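Local atomic coordinates of Lmaj004144AAA protein (Leishmania major, PDB entry 1Y63), a protein that probably acts as an adenylate kinase of the AK6 type, transferring phosphate between nucleoside triphosphates and monophosphates, and as an ATPase in small-ribosomal-subunit maturation. Residues G17-T21 against N131-E135; L72-E77 against L95-W100; L114-L118 against R128-M132. One frame throughout, in Å; residues are numbered along the deposited sequence.

Contact 1 (G17-T21 against N131-E135). With ADP (adenosine-5'-diphosphate), chain Q.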
loop_
_atom_site.group_PDB
_atom_site.type_symbol
_atom_site.label_atom_id
_atom_site.label_comp_id
_atom_site.label_asym_id
_atom_site.label_seq_id
_atom_site.Cartn_x
_atom_site.Cartn_y
_atom_site.Cartn_z
ATOM N N GLY A 17 -0.068 0.121 -4.978
ATOM C CA GLY A 17 0.700 0.288 -6.189
ATOM C C GLY A 17 1.385 -1.003 -6.571
ATOM O O GLY A 17 1.611 -1.883 -5.738
ATOM N N THR A 18 1.720 -1.112 -7.841
ATOM C CA THR A 18 2.470 -2.247 -8.355
ATOM C C THR A 18 3.748 -2.515 -7.554
ATOM O O THR A 18 4.404 -1.565 -7.053
ATOM C CB THR A 18 2.886 -1.939 -9.804
ATOM O OG1 THR A 18 1.748 -1.512 -10.535
ATOM C CG2 THR A 18 3.486 -3.129 -10.471
ATOM N N PRO A 19 4.106 -3.806 -7.386
ATOM C CA PRO A 19 5.427 -4.092 -6.843
ATOM C C PRO A 19 6.520 -3.261 -7.547
ATOM O O PRO A 19 6.551 -3.164 -8.779
ATOM C CB PRO A 19 5.584 -5.589 -7.123
ATOM C CG PRO A 19 4.188 -6.110 -7.029
ATOM C CD PRO A 19 3.363 -5.054 -7.688
ATOM N N GLY A 20 7.370 -2.655 -6.735
ATOM C CA GLY A 20 8.497 -1.863 -7.178
ATOM C C GLY A 20 8.212 -0.359 -7.255
ATOM O O GLY A 20 9.155 0.408 -7.510
ATOM N N THR A 21 6.967 0.078 -7.057
ATOM C CA THR A 21 6.627 1.504 -7.116
ATOM C C THR A 21 7.079 2.363 -5.931
ATOM O O THR A 21 7.062 3.599 -6.011
ATOM C CB THR A 21 5.107 1.732 -7.349
ATOM O OG1 THR A 21 4.350 1.018 -6.355
ATOM C CG2 THR A 21 4.736 1.256 -8.750
ATOM N N ASN A 131 4.834 -7.672 -13.658
ATOM C CA ASN A 131 4.657 -6.437 -12.920
ATOM C C ASN A 131 4.721 -5.218 -13.820
ATOM O O ASN A 131 3.974 -4.280 -13.642
ATOM C CB ASN A 131 5.660 -6.324 -11.780
ATOM C CG ASN A 131 5.358 -7.262 -10.633
ATOM O OD1 ASN A 131 4.198 -7.429 -10.236
ATOM N ND2 ASN A 131 6.405 -7.797 -10.033
ATOM N N MET A 132 5.592 -5.227 -14.823
ATOM C CA MET A 132 5.640 -4.117 -15.759
ATOM C C MET A 132 4.318 -3.959 -16.506
ATOM O O MET A 132 3.854 -2.838 -16.724
ATOM C CB MET A 132 6.755 -4.359 -16.784
ATOM C CG MET A 132 8.155 -4.384 -16.194
ATOM S SD MET A 132 8.648 -2.776 -15.560
ATOM C CE MET A 132 8.700 -1.835 -17.046
ATOM N N GLU A 133 3.731 -5.085 -16.918
ATOM C CA GLU A 133 2.455 -5.057 -17.626
ATOM C C GLU A 133 1.354 -4.559 -16.676
ATOM O O GLU A 133 0.508 -3.763 -17.082
ATOM C CB GLU A 133 2.146 -6.460 -18.165
ATOM C CG GLU A 133 0.820 -6.596 -18.899
ATOM C CD GLU A 133 0.715 -5.763 -20.145
ATOM O OE1 GLU A 133 1.688 -5.061 -20.529
ATOM O OE2 GLU A 133 -0.367 -5.827 -20.757
ATOM N N ALA A 134 1.389 -4.998 -15.423
ATOM C CA ALA A 134 0.364 -4.552 -14.439
ATOM C C ALA A 134 0.403 -3.036 -14.256
ATOM O O ALA A 134 -0.638 -2.380 -14.128
ATOM C CB ALA A 134 0.542 -5.246 -13.128
ATOM N N GLU A 135 1.600 -2.463 -14.268
ATOM C CA GLU A 135 1.735 -1.015 -14.130
ATOM C C GLU A 135 1.209 -0.289 -15.359
ATOM O O GLU A 135 0.461 0.680 -15.246
ATOM C CB GLU A 135 3.182 -0.647 -13.808
ATOM C CG GLU A 135 3.479 0.849 -13.686
ATOM C CD GLU A 135 2.823 1.540 -12.503
ATOM O OE1 GLU A 135 2.304 0.848 -11.594
ATOM O OE2 GLU A 135 2.821 2.813 -12.498
HETATM P PB ADP Q . 7.544 -1.767 -3.164
HETATM O O1B ADP Q . 7.736 -3.079 -3.900
HETATM O O2B ADP Q . 6.429 -0.964 -3.799
HETATM O O3B ADP Q . 7.421 -1.912 -1.650
HETATM P PA ADP Q . 10.085 -0.532 -2.487
HETATM O O1A ADP Q . 9.722 0.497 -1.438
HETATM O O2A ADP Q . 10.642 -1.856 -1.967
HETATM O O3A ADP Q . 8.860 -0.833 -3.454
HETATM O "O5'" ADP Q . 11.126 0.102 -3.530
HETATM C "C5'" ADP Q . 12.120 -0.732 -4.108
HETATM C "C4'" ADP Q . 13.338 0.143 -4.284
HETATM O "O4'" ADP Q . 13.011 1.251 -5.117
HETATM C "C3'" ADP Q . 13.846 0.765 -2.996
HETATM O "O3'" ADP Q . 14.666 -0.110 -2.228
HETATM C "C2'" ADP Q . 14.598 1.957 -3.520
HETATM O "O2'" ADP Q . 15.838 1.552 -4.089
HETATM C "C1'" ADP Q . 13.745 2.393 -4.681
HETATM N N9 ADP Q . 12.759 3.460 -4.437
HETATM C C8 ADP Q . 11.509 3.390 -3.872
HETATM N N7 ADP Q . 10.895 4.593 -3.905
HETATM C C5 ADP Q . 11.769 5.456 -4.529
HETATM C C6 ADP Q . 11.719 6.865 -4.882
HETATM N N6 ADP Q . 10.624 7.601 -4.608
HETATM N N1 ADP Q . 12.805 7.368 -5.506
HETATM C C2 ADP Q . 13.888 6.594 -5.785
HETATM N N3 ADP Q . 14.029 5.285 -5.503
HETATM C C4 ADP Q . 12.979 4.693 -4.867
HETATM O O HOH W 1 0.781 1.308 -9.476
HETATM O O HOH W 2 -0.834 -1.568 -11.451
#

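Contact 2 (L72-E77 against L95-W100). With MN (manganese (II) ion), chain F.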
loop_
_atom_site.group_PDB
_atom_site.type_symbol
_atom_site.label_atom_id
_atom_site.label_comp_id
_atom_site.label_asym_id
_atom_site.label_seq_id
_atom_site.Cartn_x
_atom_site.Cartn_y
_atom_site.Cartn_z
ATOM N N LEU A 72 -6.493 -13.055 6.863
ATOM C CA LEU A 72 -5.668 -11.841 6.915
ATOM C C LEU A 72 -6.446 -10.699 7.567
ATOM O O LEU A 72 -5.939 -9.989 8.419
ATOM C CB LEU A 72 -5.179 -11.435 5.520
ATOM C CG LEU A 72 -4.477 -10.077 5.434
ATOM C CD1 LEU A 72 -3.198 -10.041 6.230
ATOM C CD2 LEU A 72 -4.218 -9.718 3.984
ATOM N N LEU A 73 -7.679 -10.486 7.120
ATOM C CA LEU A 73 -8.489 -9.401 7.675
ATOM C C LEU A 73 -8.767 -9.574 9.150
ATOM O O LEU A 73 -8.707 -8.606 9.916
ATOM C CB LEU A 73 -9.794 -9.251 6.894
ATOM C CG LEU A 73 -9.686 -8.934 5.392
ATOM C CD1 LEU A 73 -11.085 -8.771 4.828
ATOM C CD2 LEU A 73 -8.876 -7.731 5.039
ATOM N N ASP A 74 -9.035 -10.802 9.593
ATOM C CA ASP A 74 -9.275 -11.037 11.003
ATOM C C ASP A 74 -8.022 -10.724 11.825
ATOM O O ASP A 74 -8.125 -10.222 12.951
ATOM C CB ASP A 74 -9.711 -12.496 11.253
ATOM C CG ASP A 74 -11.117 -12.805 10.768
ATOM O OD1 ASP A 74 -11.899 -11.886 10.481
ATOM O OD2 ASP A 74 -11.440 -14.014 10.698
ATOM N N PHE A 75 -6.845 -11.046 11.271
ATOM C CA PHE A 75 -5.564 -10.759 11.905
ATOM C C PHE A 75 -5.334 -9.258 12.020
ATOM O O PHE A 75 -4.882 -8.754 13.070
ATOM C CB PHE A 75 -4.435 -11.430 11.110
ATOM C CG PHE A 75 -3.096 -11.346 11.774
ATOM C CD1 PHE A 75 -2.294 -10.217 11.591
ATOM C CD2 PHE A 75 -2.626 -12.401 12.546
ATOM C CE1 PHE A 75 -1.042 -10.135 12.222
ATOM C CE2 PHE A 75 -1.353 -12.326 13.172
ATOM C CZ PHE A 75 -0.585 -11.200 12.997
ATOM N N MET A 76 -5.635 -8.535 10.939
ATOM C CA MET A 76 -5.400 -7.089 10.899
ATOM C C MET A 76 -6.416 -6.261 11.691
ATOM O O MET A 76 -6.078 -5.212 12.230
ATOM C CB MET A 76 -5.359 -6.605 9.448
ATOM C CG MET A 76 -4.188 -7.079 8.650
ATOM S SD MET A 76 -4.271 -6.518 6.952
ATOM C CE MET A 76 -4.035 -4.733 7.166
ATOM N N GLU A 77 -7.658 -6.741 11.774
ATOM C CA GLU A 77 -8.727 -5.970 12.380
ATOM C C GLU A 77 -8.368 -5.323 13.721
ATOM O O GLU A 77 -8.534 -4.123 13.867
ATOM C CB GLU A 77 -10.005 -6.807 12.484
ATOM C CG GLU A 77 -11.151 -6.117 13.234
ATOM C CD GLU A 77 -11.846 -5.025 12.439
ATOM O OE1 GLU A 77 -11.791 -5.031 11.185
ATOM O OE2 GLU A 77 -12.516 -4.187 13.090
ATOM N N LEU A 95 -9.555 -5.854 -1.097
ATOM C CA LEU A 95 -9.903 -6.756 -0.017
ATOM C C LEU A 95 -10.211 -6.086 1.305
ATOM O O LEU A 95 -10.953 -6.643 2.109
ATOM C CB LEU A 95 -8.821 -7.790 0.175
ATOM C CG LEU A 95 -7.513 -7.370 0.849
ATOM C CD1 LEU A 95 -6.726 -8.592 1.267
ATOM C CD2 LEU A 95 -6.676 -6.518 -0.050
ATOM N N PHE A 96 -9.677 -4.901 1.538
ATOM C CA PHE A 96 -9.820 -4.282 2.853
ATOM C C PHE A 96 -11.131 -3.507 2.946
ATOM O O PHE A 96 -11.595 -2.934 1.947
ATOM C CB PHE A 96 -8.696 -3.293 3.127
ATOM C CG PHE A 96 -7.295 -3.849 2.980
ATOM C CD1 PHE A 96 -6.885 -4.965 3.682
ATOM C CD2 PHE A 96 -6.375 -3.229 2.152
ATOM C CE1 PHE A 96 -5.593 -5.446 3.567
ATOM C CE2 PHE A 96 -5.080 -3.728 2.027
ATOM C CZ PHE A 96 -4.699 -4.824 2.757
ATOM N N PRO A 97 -11.714 -3.455 4.153
ATOM C CA PRO A 97 -12.924 -2.670 4.355
ATOM C C PRO A 97 -12.634 -1.182 4.301
ATOM O O PRO A 97 -11.669 -0.707 4.891
ATOM C CB PRO A 97 -13.399 -3.082 5.739
ATOM C CG PRO A 97 -12.272 -3.617 6.410
ATOM C CD PRO A 97 -11.297 -4.131 5.386
ATOM N N GLU A 98 -13.511 -0.433 3.640
ATOM C CA GLU A 98 -13.420 1.009 3.594
ATOM C C GLU A 98 -13.451 1.632 4.978
ATOM O O GLU A 98 -12.868 2.681 5.181
ATOM C CB GLU A 98 -14.521 1.600 2.722
ATOM C CG GLU A 98 -14.387 1.341 1.265
ATOM C CD GLU A 98 -15.470 2.060 0.475
ATOM O OE1 GLU A 98 -15.495 3.306 0.519
ATOM O OE2 GLU A 98 -16.309 1.374 -0.159
ATOM N N ARG A 99 -14.092 0.975 5.936
ATOM C CA ARG A 99 -14.129 1.424 7.314
ATOM C C ARG A 99 -12.739 1.748 7.894
ATOM O O ARG A 99 -12.611 2.640 8.760
ATOM C CB ARG A 99 -14.796 0.319 8.156
ATOM C CG ARG A 99 -14.797 0.540 9.650
ATOM C CD ARG A 99 -15.699 -0.434 10.347
ATOM N NE ARG A 99 -15.387 -1.808 9.993
ATOM C CZ ARG A 99 -14.447 -2.545 10.576
ATOM N NH1 ARG A 99 -13.716 -2.052 11.572
ATOM N NH2 ARG A 99 -14.215 -3.770 10.146
ATOM N N TRP A 100 -11.731 0.996 7.472
ATOM C CA TRP A 100 -10.388 1.121 8.070
ATOM C C TRP A 100 -9.666 2.385 7.679
ATOM O O TRP A 100 -8.902 2.916 8.482
ATOM C CB TRP A 100 -9.514 -0.042 7.655
ATOM C CG TRP A 100 -9.800 -1.365 8.305
ATOM C CD1 TRP A 100 -10.693 -1.641 9.293
ATOM C CD2 TRP A 100 -9.154 -2.595 7.991
ATOM N NE1 TRP A 100 -10.636 -2.972 9.623
ATOM C CE2 TRP A 100 -9.691 -3.578 8.841
ATOM C CE3 TRP A 100 -8.139 -2.953 7.089
ATOM C CZ2 TRP A 100 -9.276 -4.893 8.797
ATOM C CZ3 TRP A 100 -7.723 -4.257 7.058
ATOM C CH2 TRP A 100 -8.286 -5.206 7.884
HETATM MN MN MN F . -16.034 -0.203 -1.816
HETATM O O HOH W 3 -15.585 -1.151 -1.076
#

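Contact 3 (L114-L118 against R128-M132). With ADP (adenosine-5'-diphosphate), chain Q.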
loop_
_atom_site.group_PDB
_atom_site.type_symbol
_atom_site.label_atom_id
_atom_site.label_comp_id
_atom_site.label_asym_id
_atom_site.label_seq_id
_atom_site.Cartn_x
_atom_site.Cartn_y
_atom_site.Cartn_z
ATOM N N LEU A 114 10.853 1.703 -13.150
ATOM C CA LEU A 114 10.306 0.487 -12.542
ATOM C C LEU A 114 11.085 -0.751 -12.935
ATOM O O LEU A 114 11.400 -1.619 -12.105
ATOM C CB LEU A 114 8.840 0.337 -12.910
ATOM C CG LEU A 114 8.114 -0.808 -12.214
ATOM C CD1 LEU A 114 8.134 -0.581 -10.710
ATOM C CD2 LEU A 114 6.665 -0.941 -12.698
ATOM N N PHE A 115 11.376 -0.857 -14.220
ATOM C CA PHE A 115 12.150 -2.004 -14.714
ATOM C C PHE A 115 13.479 -2.140 -13.968
ATOM O O PHE A 115 13.893 -3.245 -13.602
ATOM C CB PHE A 115 12.373 -1.840 -16.211
ATOM C CG PHE A 115 12.954 -3.061 -16.882
ATOM C CD1 PHE A 115 12.134 -4.080 -17.356
ATOM C CD2 PHE A 115 14.332 -3.189 -17.026
ATOM C CE1 PHE A 115 12.680 -5.195 -17.979
ATOM C CE2 PHE A 115 14.884 -4.300 -17.657
ATOM C CZ PHE A 115 14.049 -5.310 -18.118
ATOM N N GLU A 116 14.152 -1.017 -13.750
ATOM C CA GLU A 116 15.444 -1.044 -13.066
ATOM C C GLU A 116 15.300 -1.461 -11.610
ATOM O O GLU A 116 16.078 -2.261 -11.097
ATOM C CB GLU A 116 16.138 0.314 -13.217
ATOM C CG GLU A 116 16.525 0.625 -14.652
ATOM C CD GLU A 116 16.953 2.078 -14.886
ATOM O OE1 GLU A 116 16.687 2.948 -14.026
ATOM O OE2 GLU A 116 17.550 2.348 -15.956
ATOM N N ARG A 117 14.283 -0.931 -10.932
ATOM C CA ARG A 117 14.030 -1.314 -9.554
ATOM C C ARG A 117 13.771 -2.803 -9.413
ATOM O O ARG A 117 14.244 -3.451 -8.495
ATOM C CB ARG A 117 12.830 -0.550 -9.009
ATOM C CG ARG A 117 13.079 0.907 -8.808
ATOM C CD ARG A 117 11.846 1.575 -8.267
ATOM N NE ARG A 117 12.019 3.039 -8.164
ATOM C CZ ARG A 117 11.045 3.863 -7.778
ATOM N NH1 ARG A 117 9.834 3.394 -7.471
ATOM N NH2 ARG A 117 11.248 5.167 -7.770
ATOM N N LEU A 118 12.960 -3.344 -10.312
ATOM C CA LEU A 118 12.618 -4.748 -10.261
ATOM C C LEU A 118 13.823 -5.651 -10.561
ATOM O O LEU A 118 13.920 -6.750 -10.027
ATOM C CB LEU A 118 11.425 -5.027 -11.187
ATOM C CG LEU A 118 10.093 -4.390 -10.769
ATOM C CD1 LEU A 118 9.080 -4.552 -11.914
ATOM C CD2 LEU A 118 9.584 -4.973 -9.454
ATOM N N ARG A 128 9.079 -9.928 -13.229
ATOM C CA ARG A 128 9.362 -8.562 -13.634
ATOM C C ARG A 128 8.459 -8.124 -14.778
ATOM O O ARG A 128 7.842 -7.058 -14.717
ATOM C CB ARG A 128 10.829 -8.394 -14.021
ATOM C CG ARG A 128 11.225 -6.992 -14.492
ATOM C CD ARG A 128 12.716 -6.862 -14.687
ATOM N NE ARG A 128 13.187 -7.790 -15.723
ATOM C CZ ARG A 128 14.454 -8.001 -16.080
ATOM N NH1 ARG A 128 15.456 -7.334 -15.505
ATOM N NH2 ARG A 128 14.733 -8.906 -17.020
ATOM N N ALA A 129 8.362 -8.934 -15.829
ATOM C CA ALA A 129 7.491 -8.587 -16.967
ATOM C C ALA A 129 6.021 -8.488 -16.594
ATOM O O ALA A 129 5.302 -7.610 -17.085
ATOM C CB ALA A 129 7.658 -9.608 -18.068
ATOM N N GLU A 130 5.553 -9.415 -15.767
ATOM C CA GLU A 130 4.185 -9.388 -15.244
ATOM C C GLU A 130 3.889 -8.097 -14.484
ATOM O O GLU A 130 2.824 -7.474 -14.660
ATOM C CB GLU A 130 3.953 -10.576 -14.328
ATOM C CG GLU A 130 3.767 -11.888 -15.028
ATOM C CD GLU A 130 3.925 -13.060 -14.089
ATOM O OE1 GLU A 130 3.449 -12.960 -12.939
ATOM O OE2 GLU A 130 4.530 -14.073 -14.496
ATOM N N ASN A 131 4.834 -7.672 -13.658
ATOM C CA ASN A 131 4.657 -6.437 -12.920
ATOM C C ASN A 131 4.721 -5.218 -13.820
ATOM O O ASN A 131 3.974 -4.280 -13.642
ATOM C CB ASN A 131 5.660 -6.324 -11.780
ATOM C CG ASN A 131 5.358 -7.262 -10.633
ATOM O OD1 ASN A 131 4.198 -7.429 -10.236
ATOM N ND2 ASN A 131 6.405 -7.797 -10.033
ATOM N N MET A 132 5.592 -5.227 -14.823
ATOM C CA MET A 132 5.640 -4.117 -15.759
ATOM C C MET A 132 4.318 -3.959 -16.506
ATOM O O MET A 132 3.854 -2.838 -16.724
ATOM C CB MET A 132 6.755 -4.359 -16.784
ATOM C CG MET A 132 8.155 -4.384 -16.194
ATOM S SD MET A 132 8.648 -2.776 -15.560
ATOM C CE MET A 132 8.700 -1.835 -17.046
HETATM P PB ADP Q . 7.544 -1.767 -3.164
HETATM O O1B ADP Q . 7.736 -3.079 -3.900
HETATM O O2B ADP Q . 6.429 -0.964 -3.799
HETATM O O3B ADP Q . 7.421 -1.912 -1.650
HETATM P PA ADP Q . 10.085 -0.532 -2.487
HETATM O O1A ADP Q . 9.722 0.497 -1.438
HETATM O O2A ADP Q . 10.642 -1.856 -1.967
HETATM O O3A ADP Q . 8.860 -0.833 -3.454
HETATM O "O5'" ADP Q . 11.126 0.102 -3.530
HETATM C "C5'" ADP Q . 12.120 -0.732 -4.108
HETATM C "C4'" ADP Q . 13.338 0.143 -4.284
HETATM O "O4'" ADP Q . 13.011 1.251 -5.117
HETATM C "C3'" ADP Q . 13.846 0.765 -2.996
HETATM O "O3'" ADP Q . 14.666 -0.110 -2.228
HETATM C "C2'" ADP Q . 14.598 1.957 -3.520
HETATM O "O2'" ADP Q . 15.838 1.552 -4.089
HETATM C "C1'" ADP Q . 13.745 2.393 -4.681
HETATM N N9 ADP Q . 12.759 3.460 -4.437
HETATM C C8 ADP Q . 11.509 3.390 -3.872
HETATM N N7 ADP Q . 10.895 4.593 -3.905
HETATM C C5 ADP Q . 11.769 5.456 -4.529
HETATM C C6 ADP Q . 11.719 6.865 -4.882
HETATM N N6 ADP Q . 10.624 7.601 -4.608
HETATM N N1 ADP Q . 12.805 7.368 -5.506
HETATM C C2 ADP Q . 13.888 6.594 -5.785
HETATM N N3 ADP Q . 14.029 5.285 -5.503
HETATM C C4 ADP Q . 12.979 4.693 -4.867
#

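Contact 1 (G17-T21 against N131-E135)
Thr18 and Glu135 have their CA atoms 6.0 Å apart where the type II beta turn Thr18-Thr21 abuts helix 125-136, with Pro19 facing Asn131 one helical turn earlier. The polar link is a hydrogen bond from Thr18 OG1 to Glu135 OE1 at 2.6 Å, meeting the carboxylate oxygen nearly along its C-O axis. The Glu135 chain leaves anti to its backbone N (chi1 178°) and then bends at chi2, which swings the carboxylate back to the loop. Two waters widen the link: one accepts from Thr18 N and donates to Glu135 OE1, the other donates to both Thr18 OG1 and Ala134 O. The remaining branch of Thr18, CG2, lies 3.4 Å from Asn131 O. The Pro19 and Asn131 side chains cross at about a right angle, with Pro19 CG 3.5 Å from Asn131 OD1. Within the turn, Thr18 O receives both Thr21 N and, at 2.7 Å, Thr21 OG1, the latter in the carbonyl plane; the turn is thereby pinned by backbone and side chain together. Gly20 N then gives the ADP atom O1B a hydrogen bond of 2.9 Å. This is the P-loop (Walker A) of the nucleotide site: the Gly20 amide turns to the beta-phosphate, as Gly22 N and Thr24 N further along also bond ADP, while Thr18 faces the helix. Glu135 OE2 is hydrogen-bonded to His108 ND1 and Thr109 N at the end of strand 103-108. Thus the loop between strand 12-16 and helix 23-33 is joined to helix 125-136, which helix 111-120 also touches through Leu114 and Leu118.

Contact 2 (L72-E77 against L95-W100)
Glu77 and Arg99 form the ionic part of this contact, an end-on salt bridge in which the two terminal guanidinium nitrogens, NH1 and NH2, each take one carboxylate oxygen. Glu77 OE2 accepts Arg99 NH1 at 2.9 Å through its syn lone pair, while Arg99 NH2 bonds Glu77 OE1 on the syn side with an N-H...O angle of 163°. The two planes are nevertheless turned 45° apart. Arg99 NH1 also bonds Glu6 O near the N terminus, so the salt bridge is not its whole environment.

A hydrogen bond from an uncharged donor adds to the grip: the indole Trp100 NE1 donates to Glu77 OE1 at 2.8 Å, with the oxygen almost in the ring plane. Trp100 NE1 stands above the carboxylate plane, on the face opposite to Arg99 NH2. The bend of Glu77 at chi2 (75°) brings its carboxylate to both Arg99 and Trp100.

Apolar contacts fill the rest. Leu73 CD2 lies at the edge of the Phe96 ring, 3.7 Å from Phe96 CD1, and it also touches Trp100 CH2. Leu72 CD2 meets Leu95 CD1 at 3.9 Å, whereas Met76 CB approaches Trp100 CH2 obliquely, at 3.6 Å. Sulfur-aromatic contacts complete the set, for Met76 SD sits obliquely to both rings, 4.9 Å from the Phe96 centroid. Within the loop itself, Pro97 CG covers one face of the indole over its centre.

Chemically, helix 66-80 is fastened to the loop before strand 103-108 by an apolar patch with a charged end. Three donor N-H groups converge on one carboxylate, two of them on Glu77 OE1, which should fix its rotation and probably favours its ionised form.

Contact 3 (L114-L118 against R128-M132)
Met132 and Arg128 pack against Leu114, Phe115 and Leu118 in a near-antiparallel helical hairpin of helices 111-120 and 125-136, whose connection and the start of the second helix make up most of the predicted LID region of this adenylate kinase fold. The short axes run at 149° and approach to 10.2 Å, a spacing filled by side chains.

The tight part centres on the Met132 sulfur. Bends at chi2 and chi3 fold the Met132 chain back on itself, and its SD comes to 3.9 Å from Leu114 CG and 3.6 Å from Phe115 N. The methyl Met132 CE touches Phe115 CB and lies at the edge of that ring, a Met-aromatic contact in which SD is almost in the ring plane. Leu118 closes the other end of this apolar seam: its CD1 packs on Asn131 CB at 3.9 Å, while its CB lies along Arg128 CG. Leu114, Leu118 and Asn131 are all buried.

Toward solvent the contact changes character, since Phe115 is exposed and Arg128 partly so. Here the guanidinium and ring planes are only 18° apart, and Phe115 CZ sits over the middle of the guanidinium, 3.4 Å from Arg128 CZ. Arg128 CD lies over the ring face toward the rim and makes a CH-pi contact, 4.0 Å from the Phe115 centroid. The chain runs out anti to the backbone N and turns at chi3 (62°), which lays the guanidinium flat along the ring, and Arg128 NH1 bonds Thr119 OG1 on the facing helix.

On another side of helix 111-120, Arg117 turns to the nucleotide. Its guanidinium lies with one face over the adenine, held by Gly20 O and Asn158 O, and Arg117 NH2 comes to 3.3 Å from the ADP atom C5.

Overall arrangement
From the N terminus, strand 12-16 leads into the phosphate-binding loop, whose residues 17-21 are met again only 110 residues later by helix 125-136, closing contact 1. Nested inside that long loop, contact 2 joins helix 66-80 to the segment before strand 103-108. Contact 3 opens after contact 2 has closed and closes a short loop of nine residues, helix ends included. It ends on the same helix as contact 1, sharing Asn131 and Met132. Their centres are about 6 Å apart, and both touch ADP. Contacts 1 and 3 thus lie together near the nucleotide, whereas the centre of contact 2, about 23 Å from that of contact 1, is on the other side of the chain's centre.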